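Local structure of terminase large subunit (Thermus phage G20c, 5M1P) at residues Asn69-Trp73 with Ser74-Ala78. The protein is the nuclease part of a large terminase, which drives viral DNA into empty capsids with ATP and cuts the genome to start and end packaging. Residues are numbered along the deposited sequence; the frame is centred on the assembly and turned at random.
Sequences NGATW and SDQVA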
ATOM      1  N   ASN A  69       5.315   1.019 -12.811  1.00 12.98           N
ATOM      2  CA  ASN A  69       6.530   1.799 -12.669  1.00 13.60           C
ATOM      3  C   ASN A  69       6.756   2.584 -13.936  1.00 13.49           C
ATOM      4  O   ASN A  69       6.216   2.278 -14.995  1.00 14.59           O
ATOM      5  CB  ASN A  69       7.747   0.947 -12.264  1.00 14.46           C
ATOM      6  CG  ASN A  69       8.389   0.213 -13.428  1.00 15.39           C
ATOM      7  OD1 ASN A  69       7.703  -0.233 -14.349  1.00 16.84           O
ATOM      8  ND2 ASN A  69       9.718   0.078 -13.389  1.00 16.64           N
ATOM      9  N   GLY A  70       7.552   3.629 -13.791  1.00 13.94           N
ATOM     10  CA  GLY A  70       7.821   4.532 -14.882  1.00 14.33           C
ATOM     11  C   GLY A  70       6.701   5.480 -15.264  1.00 14.06           C
ATOM     12  O   GLY A  70       6.835   6.180 -16.258  1.00 16.27           O
ATOM     13  N   ALA A  71       5.606   5.510 -14.502  1.00 13.28           N
ATOM     14  CA  ALA A  71       4.534   6.485 -14.732  1.00 12.48           C
ATOM     15  C   ALA A  71       5.058   7.855 -14.322  1.00 11.93           C
ATOM     16  O   ALA A  71       5.755   7.972 -13.316  1.00 11.69           O
ATOM     17  CB  ALA A  71       3.300   6.124 -13.922  1.00 12.60           C
ATOM     18  N   THR A  72       4.730   8.892 -15.087  1.00 10.85           N
ATOM     19  CA  THR A  72       5.175  10.248 -14.727  1.00 10.43           C
ATOM     20  C   THR A  72       4.535  10.620 -13.392  1.00 10.19           C
ATOM     21  O   THR A  72       3.484  10.089 -13.018  1.00  9.58           O
ATOM     22  CB  THR A  72       4.804  11.322 -15.771  1.00 10.35           C
ATOM     23  OG1 THR A  72       3.382  11.474 -15.816  1.00 10.21           O
ATOM     24  CG2 THR A  72       5.329  10.986 -17.167  1.00 10.39           C
ATOM     25  N   TRP A  73       5.156  11.542 -12.673  1.00 10.23           N
ATOM     26  CA  TRP A  73       4.605  11.986 -11.397  1.00 10.99           C
ATOM     27  C   TRP A  73       3.182  12.500 -11.548  1.00 10.89           C
ATOM     28  O   TRP A  73       2.314  12.156 -10.742  1.00 10.56           O
ATOM     29  CB  TRP A  73       5.468  13.074 -10.767  1.00 11.96           C
ATOM     30  CG  TRP A  73       6.794  12.577 -10.261  1.00 13.04           C
ATOM     31  CD1 TRP A  73       7.103  11.312  -9.839  1.00 13.76           C
ATOM     32  CD2 TRP A  73       7.977  13.351 -10.099  1.00 14.09           C
ATOM     33  NE1 TRP A  73       8.405  11.253  -9.431  1.00 14.30           N
ATOM     34  CE2 TRP A  73       8.969  12.491  -9.582  1.00 13.94           C
ATOM     35  CE3 TRP A  73       8.299  14.685 -10.349  1.00 14.61           C
ATOM     36  CZ2 TRP A  73      10.271  12.921  -9.312  1.00 14.63           C
ATOM     37  CZ3 TRP A  73       9.597  15.118 -10.075  1.00 14.84           C
ATOM     38  CH2 TRP A  73      10.564  14.233  -9.561  1.00 15.02           C
ATOM     39  N   SER A  74       2.940  13.306 -12.582  1.00 10.72           N
ATOM     40  CA  SER A  74       1.593  13.818 -12.819  1.00 10.89           C
ATOM     41  C   SER A  74       0.601  12.694 -13.123  1.00 10.76           C
ATOM     42  O   SER A  74      -0.544  12.730 -12.656  1.00 10.55           O
ATOM     43  CB  SER A  74       1.585  14.864 -13.935  1.00 11.49           C
ATOM     44  OG  SER A  74       0.373  15.590 -13.908  1.00 12.68           O
ATOM     45  N   ASP A  75       1.034  11.701 -13.901  1.00 10.86           N
ATOM     46  CA  ASP A  75       0.191  10.532 -14.184  1.00 11.49           C
ATOM     47  C   ASP A  75      -0.129   9.747 -12.910  1.00 10.82           C
ATOM     48  O   ASP A  75      -1.262   9.290 -12.729  1.00 10.91           O
ATOM     49  CB  ASP A  75       0.854   9.636 -15.236  1.00 12.39           C
ATOM     50  CG  ASP A  75      -0.033   8.496 -15.692  1.00 13.78           C
ATOM     51  OD1 ASP A  75      -1.271   8.672 -15.755  1.00 15.65           O
ATOM     52  OD2 ASP A  75       0.530   7.430 -16.010  1.00 15.51           O
ATOM     53  N   GLN A  76       0.843   9.603 -12.018  1.00 10.49           N
ATOM     54  CA  GLN A  76       0.573   8.942 -10.728  1.00 10.76           C
ATOM     55  C   GLN A  76      -0.526   9.651  -9.948  1.00 10.79           C
ATOM     56  O   GLN A  76      -1.442   9.009  -9.427  1.00 10.33           O
ATOM     57  CB  GLN A  76       1.836   8.849  -9.892  1.00 11.07           C
ATOM     58  CG  GLN A  76       2.866   7.911 -10.480  1.00 11.58           C
ATOM     59  CD  GLN A  76       4.103   7.856  -9.637  1.00 11.91           C
ATOM     60  OE1 GLN A  76       4.017   7.726  -8.415  1.00 12.80           O
ATOM     61  NE2 GLN A  76       5.268   7.975 -10.271  1.00 11.81           N
ATOM     62  N   VAL A  77      -0.440  10.976  -9.889  1.00 10.52           N
ATOM     63  CA  VAL A  77      -1.456  11.778  -9.210  1.00 10.55           C
ATOM     64  C   VAL A  77      -2.811  11.673  -9.928  1.00 10.14           C
ATOM     65  O   VAL A  77      -3.849  11.549  -9.273  1.00 10.41           O
ATOM     66  CB  VAL A  77      -1.006  13.245  -9.025  1.00 10.93           C
ATOM     67  CG1 VAL A  77      -2.146  14.090  -8.477  1.00 11.16           C
ATOM     68  CG2 VAL A  77       0.187  13.312  -8.076  1.00 11.14           C
ATOM     69  N   ALA A  78      -2.813  11.702 -11.257  1.00 10.10           N
ATOM     70  CA  ALA A  78      -4.068  11.552 -12.017  1.00 10.11           C
ATOM     71  C   ALA A  78      -4.703  10.179 -11.791  1.00 10.76           C
ATOM     72  O   ALA A  78      -5.929  10.071 -11.694  1.00 10.75           O
ATOM     73  CB  ALA A  78      -3.833  11.770 -13.509  1.00  9.91           C
TER
HETATM   74  O   HOH W   1       2.952   8.083 -17.309  1.00 11.96           O
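Thr-72 and Asp-75 meet at the N-terminus of helix 73-86, where the loop leaving strand 61-69 turns into the first helical turn of this RNase H-like nuclease domain. Thr-72 is the N-cap. Its carbonyl O takes the amide of Gln-76 at 2.9 Å from O to N, and the next i to i+4 bond runs from Val-77 N to Trp-73 O.

The cap itself is a side-chain bond: Asp-75 N donates to Thr-72 OG1 over 3.0 Å, with an N-H...O angle of 154°. A chi1 of 66° sets that hydroxyl between the backbone N and the carbonyl carbon of its own residue, which brings it within bonding distance of the Asp-75 amide in the first turn. The two side chains cross at about a right angle, OG1 lying 3.2 Å from Asp-75 CB. A water ties the same residues together a second time, accepting from Thr-72 N and donating to Asp-75 OD2, so the threonine hydroxyl meets the Asp-75 backbone directly, while its amide reaches the carboxylate through the water.

Gln-76 reaches back along the loop, extended beyond CG. Its NE2 bonds to Ala-71 O at 3.1 Å, nearly straight at 165°; the oxygen lies close to the plane of the glutamine amide, whereas the nitrogen stands above the carbonyl plane of Ala-71. On the other branch OE1 accepts from Gly-44 N, which fixes the rotation of this amide and links the helix start to the loop containing the calcium-site residue Phe-43; the buried Gln-76 side chain lies about 7 Å from the bound calcium ion. The indole of Trp-73, its NE1 bonded to Lys-45 O, offers an edge to the glutamine: NE2 of Gln-76 sits in the ring plane, 3.8 Å from Trp-73 CD1.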